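Local coordinates for protein Uly1 (Catenovulum maritimum, PDB 7DRQ) that is an ulvan lyase of polysaccharide lyase family 24 that cleaves the marine algal polysaccharide ulvan and binds calcium ions, at residues W64-L76 against T88-W102. Residues are numbered along the deposited sequence; the frame is centred on the assembly and turned at random.
Sequences WYRGGILDRHVML and TIEFPHQHTGFEGRW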
loop_
_atom_site.group_PDB
_atom_site.type_symbol
_atom_site.label_atom_id
_atom_site.label_comp_id
_atom_site.label_asym_id
_atom_site.label_seq_id
_atom_site.Cartn_x
_atom_site.Cartn_y
_atom_site.Cartn_z
ATOM N N TRP A 64 10.107 -3.084 -8.354
ATOM C CA TRP A 64 11.171 -3.257 -7.376
ATOM C C TRP A 64 12.260 -2.241 -7.678
ATOM O O TRP A 64 12.410 -1.803 -8.822
ATOM C CB TRP A 64 11.740 -4.690 -7.399
ATOM C CG TRP A 64 12.103 -5.235 -8.778
ATOM C CD1 TRP A 64 11.235 -5.609 -9.771
ATOM C CD2 TRP A 64 13.416 -5.505 -9.280
ATOM N NE1 TRP A 64 11.933 -6.086 -10.861
ATOM C CE2 TRP A 64 13.270 -6.025 -10.589
ATOM C CE3 TRP A 64 14.705 -5.352 -8.759
ATOM C CZ2 TRP A 64 14.358 -6.377 -11.375
ATOM C CZ3 TRP A 64 15.785 -5.714 -9.542
ATOM C CH2 TRP A 64 15.609 -6.225 -10.833
ATOM N N TYR A 65 12.994 -1.853 -6.642
ATOM C CA TYR A 65 14.275 -1.179 -6.814
ATOM C C TYR A 65 15.372 -2.226 -6.938
ATOM O O TYR A 65 15.335 -3.252 -6.253
ATOM C CB TYR A 65 14.585 -0.281 -5.617
ATOM C CG TYR A 65 13.694 0.918 -5.474
ATOM C CD1 TYR A 65 13.905 2.062 -6.243
ATOM C CD2 TYR A 65 12.651 0.920 -4.551
ATOM C CE1 TYR A 65 13.091 3.167 -6.103
ATOM C CE2 TYR A 65 11.834 2.021 -4.410
ATOM C CZ TYR A 65 12.064 3.138 -5.180
ATOM O OH TYR A 65 11.241 4.219 -5.013
ATOM N N ARG A 66 16.362 -1.951 -7.789
ATOM C CA ARG A 66 17.483 -2.858 -8.017
ATOM C C ARG A 66 18.682 -2.478 -7.148
ATOM O O ARG A 66 19.003 -1.297 -6.997
ATOM C CB ARG A 66 17.884 -2.842 -9.495
ATOM C CG ARG A 66 19.015 -3.824 -9.826
ATOM C CD ARG A 66 19.320 -3.824 -11.322
ATOM N NE ARG A 66 19.872 -2.532 -11.706
ATOM C CZ ARG A 66 19.942 -2.077 -12.949
ATOM N NH1 ARG A 66 19.502 -2.819 -13.957
ATOM N NH2 ARG A 66 20.455 -0.874 -13.172
ATOM N N GLY A 67 19.355 -3.492 -6.571
ATOM C CA GLY A 67 20.532 -3.234 -5.765
ATOM C C GLY A 67 21.804 -3.201 -6.607
ATOM O O GLY A 67 21.790 -3.508 -7.799
ATOM N N GLY A 68 22.908 -2.809 -5.973
ATOM C CA GLY A 68 22.936 -2.407 -4.574
ATOM C C GLY A 68 22.837 -0.912 -4.316
ATOM O O GLY A 68 22.146 -0.193 -5.044
ATOM N N ILE A 69 23.545 -0.454 -3.274
ATOM C CA ILE A 69 23.404 0.917 -2.778
ATOM C C ILE A 69 23.783 1.944 -3.841
ATOM O O ILE A 69 23.298 3.077 -3.811
ATOM C CB ILE A 69 24.244 1.091 -1.495
ATOM C CG1 ILE A 69 23.982 2.441 -0.837
ATOM C CG2 ILE A 69 25.736 0.933 -1.800
ATOM C CD1 ILE A 69 24.657 2.584 0.526
ATOM N N LEU A 70 24.635 1.574 -4.799
ATOM C CA LEU A 70 25.054 2.520 -5.827
ATOM C C LEU A 70 24.180 2.461 -7.075
ATOM O O LEU A 70 24.413 3.225 -8.019
ATOM C CB LEU A 70 26.521 2.271 -6.207
ATOM C CG LEU A 70 27.539 2.452 -5.078
ATOM C CD1 LEU A 70 28.967 2.385 -5.626
ATOM C CD2 LEU A 70 27.296 3.750 -4.291
ATOM N N ASP A 71 23.177 1.587 -7.092
ATOM C CA ASP A 71 22.315 1.392 -8.249
ATOM C C ASP A 71 20.951 2.009 -7.948
ATOM O O ASP A 71 20.705 3.174 -8.281
ATOM C CB ASP A 71 22.222 -0.104 -8.564
ATOM C CG ASP A 71 21.555 -0.390 -9.893
ATOM O OD1 ASP A 71 20.426 0.074 -10.128
ATOM O OD2 ASP A 71 22.157 -1.115 -10.706
ATOM N N ARG A 72 20.085 1.241 -7.279
ATOM C CA ARG A 72 18.812 1.718 -6.740
ATOM C C ARG A 72 17.802 2.080 -7.824
ATOM O O ARG A 72 16.846 2.806 -7.552
ATOM C CB ARG A 72 19.004 2.921 -5.791
ATOM C CG ARG A 72 20.177 2.787 -4.813
ATOM C CD ARG A 72 20.317 4.045 -3.935
ATOM N NE ARG A 72 20.266 5.296 -4.699
ATOM C CZ ARG A 72 21.310 5.852 -5.314
ATOM N NH1 ARG A 72 22.500 5.270 -5.273
ATOM N NH2 ARG A 72 21.167 6.993 -5.976
ATOM N N HIS A 73 17.956 1.569 -9.046
ATOM C CA HIS A 73 17.069 1.999 -10.123
ATOM C C HIS A 73 15.676 1.412 -9.961
ATOM O O HIS A 73 15.496 0.295 -9.463
ATOM C CB HIS A 73 17.627 1.590 -11.483
ATOM C CG HIS A 73 18.676 2.520 -12.003
ATOM N ND1 HIS A 73 18.375 3.607 -12.794
ATOM C CD2 HIS A 73 20.022 2.520 -11.854
ATOM C CE1 HIS A 73 19.491 4.243 -13.105
ATOM N NE2 HIS A 73 20.504 3.611 -12.539
ATOM N N VAL A 74 14.688 2.194 -10.389
ATOM C CA VAL A 74 13.301 1.740 -10.447
ATOM C C VAL A 74 13.148 0.716 -11.567
ATOM O O VAL A 74 13.517 0.976 -12.719
ATOM C CB VAL A 74 12.368 2.942 -10.667
ATOM C CG1 VAL A 74 10.971 2.480 -11.061
ATOM C CG2 VAL A 74 12.325 3.836 -9.412
HETATM N N MSE A 75 12.598 -0.453 -11.240
HETATM C CA MSE A 75 12.422 -1.525 -12.231
HETATM C C MSE A 75 10.971 -1.940 -12.371
HETATM O O MSE A 75 10.219 -1.920 -11.403
HETATM C CB MSE A 75 13.234 -2.773 -11.865
HETATM C CG MSE A 75 14.622 -2.513 -11.309
HETATM SE SE MSE A 75 15.835 -1.812 -12.656
HETATM C CE MSE A 75 15.835 -3.275 -13.962
ATOM N N LEU A 76 10.592 -2.359 -13.583
ATOM C CA LEU A 76 9.267 -2.897 -13.853
ATOM C C LEU A 76 9.427 -4.199 -14.623
ATOM O O LEU A 76 9.996 -4.205 -15.717
ATOM C CB LEU A 76 8.413 -1.893 -14.642
ATOM C CG LEU A 76 7.085 -2.482 -15.144
ATOM C CD1 LEU A 76 6.213 -2.911 -13.963
ATOM C CD2 LEU A 76 6.342 -1.497 -16.056
ATOM N N THR A 88 12.017 -7.094 -18.332
ATOM C CA THR A 88 12.143 -6.038 -17.334
ATOM C C THR A 88 12.578 -4.736 -17.995
ATOM O O THR A 88 13.351 -4.744 -18.957
ATOM C CB THR A 88 13.129 -6.471 -16.231
ATOM O OG1 THR A 88 12.558 -7.576 -15.520
ATOM C CG2 THR A 88 13.403 -5.349 -15.238
ATOM N N ILE A 89 12.065 -3.622 -17.474
ATOM C CA ILE A 89 12.425 -2.283 -17.932
ATOM C C ILE A 89 13.135 -1.579 -16.793
ATOM O O ILE A 89 12.635 -1.566 -15.662
ATOM C CB ILE A 89 11.194 -1.468 -18.365
ATOM C CG1 ILE A 89 10.496 -2.104 -19.576
ATOM C CG2 ILE A 89 11.601 -0.028 -18.657
ATOM C CD1 ILE A 89 9.192 -1.375 -19.970
ATOM N N GLU A 90 14.294 -0.995 -17.084
ATOM C CA GLU A 90 15.011 -0.168 -16.122
ATOM C C GLU A 90 14.661 1.297 -16.355
ATOM O O GLU A 90 14.826 1.811 -17.467
ATOM C CB GLU A 90 16.522 -0.370 -16.237
ATOM C CG GLU A 90 17.319 0.542 -15.330
ATOM C CD GLU A 90 18.801 0.533 -15.646
ATOM O OE1 GLU A 90 19.284 -0.476 -16.192
ATOM O OE2 GLU A 90 19.476 1.539 -15.352
ATOM N N PHE A 91 14.200 1.956 -15.315
ATOM C CA PHE A 91 13.899 3.377 -15.384
ATOM C C PHE A 91 15.077 4.197 -14.873
ATOM O O PHE A 91 15.843 3.734 -14.026
ATOM C CB PHE A 91 12.641 3.710 -14.567
ATOM C CG PHE A 91 11.368 3.383 -15.291
ATOM C CD1 PHE A 91 10.858 2.098 -15.263
ATOM C CD2 PHE A 91 10.695 4.353 -16.025
ATOM C CE1 PHE A 91 9.701 1.781 -15.960
ATOM C CE2 PHE A 91 9.527 4.043 -16.720
ATOM C CZ PHE A 91 9.032 2.762 -16.683
ATOM N N PRO A 92 15.261 5.408 -15.402
ATOM C CA PRO A 92 16.423 6.211 -14.988
ATOM C C PRO A 92 16.407 6.588 -13.521
ATOM O O PRO A 92 17.480 6.737 -12.925
ATOM C CB PRO A 92 16.329 7.458 -15.884
ATOM C CG PRO A 92 15.524 7.035 -17.068
ATOM C CD PRO A 92 14.593 5.944 -16.603
ATOM N N HIS A 93 15.231 6.758 -12.919
ATOM C CA HIS A 93 15.171 7.233 -11.541
ATOM C C HIS A 93 15.791 6.232 -10.569
ATOM O O HIS A 93 15.583 5.023 -10.686
ATOM C CB HIS A 93 13.736 7.483 -11.114
ATOM C CG HIS A 93 13.627 8.094 -9.751
ATOM N ND1 HIS A 93 13.931 9.418 -9.510
ATOM C CD2 HIS A 93 13.274 7.564 -8.556
ATOM C CE1 HIS A 93 13.747 9.683 -8.227
ATOM N NE2 HIS A 93 13.355 8.575 -7.625
ATOM N N GLN A 94 16.500 6.751 -9.566
ATOM C CA GLN A 94 17.094 5.939 -8.510
ATOM C C GLN A 94 16.507 6.359 -7.174
ATOM O O GLN A 94 16.259 7.543 -6.952
ATOM C CB GLN A 94 18.625 6.086 -8.461
ATOM C CG GLN A 94 19.338 5.669 -9.745
ATOM C CD GLN A 94 20.710 6.292 -9.859
ATOM O OE1 GLN A 94 20.843 7.461 -10.237
ATOM N NE2 GLN A 94 21.739 5.526 -9.515
ATOM N N HIS A 95 16.275 5.379 -6.293
ATOM C CA HIS A 95 15.753 5.651 -4.953
ATOM C C HIS A 95 16.529 6.789 -4.299
ATOM O O HIS A 95 17.760 6.735 -4.203
ATOM C CB HIS A 95 15.857 4.369 -4.112
ATOM C CG HIS A 95 15.350 4.505 -2.707
ATOM N ND1 HIS A 95 14.133 5.079 -2.399
ATOM C CD2 HIS A 95 15.891 4.110 -1.528
ATOM C CE1 HIS A 95 13.953 5.045 -1.088
ATOM N NE2 HIS A 95 15.006 4.464 -0.537
ATOM N N THR A 96 15.816 7.835 -3.862
ATOM C CA THR A 96 16.469 8.991 -3.261
ATOM C C THR A 96 16.554 8.893 -1.742
ATOM O O THR A 96 17.035 9.829 -1.100
ATOM C CB THR A 96 15.761 10.292 -3.686
ATOM O OG1 THR A 96 14.372 10.250 -3.324
ATOM C CG2 THR A 96 15.886 10.480 -5.189
ATOM N N GLY A 97 16.120 7.779 -1.157
ATOM C CA GLY A 97 16.361 7.537 0.252
ATOM C C GLY A 97 15.529 8.437 1.143
ATOM O O GLY A 97 14.413 8.857 0.801
ATOM N N PHE A 98 16.094 8.758 2.304
ATOM C CA PHE A 98 15.412 9.624 3.254
ATOM C C PHE A 98 15.668 11.079 2.876
ATOM O O PHE A 98 16.782 11.582 3.053
ATOM C CB PHE A 98 15.875 9.354 4.683
ATOM C CG PHE A 98 15.067 10.102 5.712
ATOM C CD1 PHE A 98 13.888 9.560 6.205
ATOM C CD2 PHE A 98 15.465 11.355 6.157
ATOM C CE1 PHE A 98 13.125 10.245 7.143
ATOM C CE2 PHE A 98 14.702 12.056 7.091
ATOM C CZ PHE A 98 13.533 11.502 7.583
ATOM N N GLU A 99 14.638 11.746 2.353
ATOM C CA GLU A 99 14.696 13.162 1.982
ATOM C C GLU A 99 15.955 13.486 1.181
ATOM O O GLU A 99 16.677 14.446 1.463
ATOM C CB GLU A 99 14.583 14.050 3.232
ATOM C CG GLU A 99 13.243 13.873 3.970
ATOM C CD GLU A 99 13.178 14.611 5.301
ATOM O OE1 GLU A 99 12.174 14.452 6.026
ATOM O OE2 GLU A 99 14.138 15.330 5.625
ATOM N N GLY A 100 16.231 12.659 0.173
ATOM C CA GLY A 100 17.351 12.877 -0.715
ATOM C C GLY A 100 18.636 12.195 -0.299
ATOM O O GLY A 100 19.551 12.071 -1.125
ATOM N N ARG A 101 18.734 11.751 0.959
ATOM C CA ARG A 101 19.915 11.053 1.464
ATOM C C ARG A 101 19.791 9.610 1.022
ATOM O O ARG A 101 19.263 8.760 1.739
ATOM C CB ARG A 101 20.019 11.170 2.979
ATOM C CG ARG A 101 20.467 12.547 3.454
ATOM C CD ARG A 101 19.331 13.574 3.422
ATOM N NE ARG A 101 19.599 14.685 4.338
ATOM C CZ ARG A 101 18.859 15.790 4.415
ATOM N NH1 ARG A 101 17.796 15.937 3.633
ATOM N NH2 ARG A 101 19.173 16.747 5.287
ATOM N N TRP A 102 20.300 9.337 -0.182
ATOM C CA TRP A 102 19.995 8.089 -0.865
ATOM C C TRP A 102 20.663 6.887 -0.215
ATOM O O TRP A 102 20.276 5.755 -0.512
ATOM C CB TRP A 102 20.404 8.190 -2.337
ATOM C CG TRP A 102 21.801 8.704 -2.540
ATOM C CD1 TRP A 102 22.167 9.989 -2.819
ATOM C CD2 TRP A 102 23.019 7.945 -2.470
ATOM N NE1 TRP A 102 23.536 10.078 -2.927
ATOM C CE2 TRP A 102 24.082 8.839 -2.718
ATOM C CE3 TRP A 102 23.313 6.597 -2.224
ATOM C CZ2 TRP A 102 25.419 8.428 -2.728
ATOM C CZ3 TRP A 102 24.641 6.193 -2.231
ATOM C CH2 TRP A 102 25.677 7.110 -2.481
#
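Leu76 and Ile89 form a hydrogen-bonded pair in the outer hairpin, strands 73-80 and 86-91, of a four-stranded antiparallel sheet, consistent with a beta-propeller blade. Phe91 N donates to Val74 O. Between Met75-Glu90 and His73-Gln94 the register shifts by two residues, a beta bulge; the extra residues are on the 88-102 side, where the chain turns a corner at Pro92. The His73 ring lies beside the bulge, between Gln94 and Glu90. Its ND1 donates to Phe91 O at 2.8 Å, close to the plane of the ring. Gln94 CG lies over one ring face as a CH-pi contact, 3.6 Å from the ring centre, and Glu90 OE2 lies over the opposite face. The Gln94 amide reaches on, and NE2 donates to Asp71 O at 2.9 Å. Glu90, with CG anti to its backbone N (chi1 176°), extends to Arg66. Arg66 NH1 meets Glu90 OE1 at 3.2 Å from above the carboxylate plane. Arg66 NE also forms a salt bridge with Asp71 OD2, so one guanidinium joins two acids. Beyond the bulge, His95 CB sits over a face of the Tyr65 ring. Asp127 is hydrogen-bonded to His95 ND1 and His93 NE2, and His93 ND1 to Lys185 NZ; Lys185 belongs to a calcium site. Val74, Leu76 and Phe91 pack on strands 111-115 and 122-126. Arg72 spans the far end. Its NE donates to His95 O at 2.9 Å and its NH1 to Ile69 O. The guanidinium meets the Trp102 ring near its rim, planes 22° apart, with Arg72 NH1 3.4 Å from Trp102 CE3.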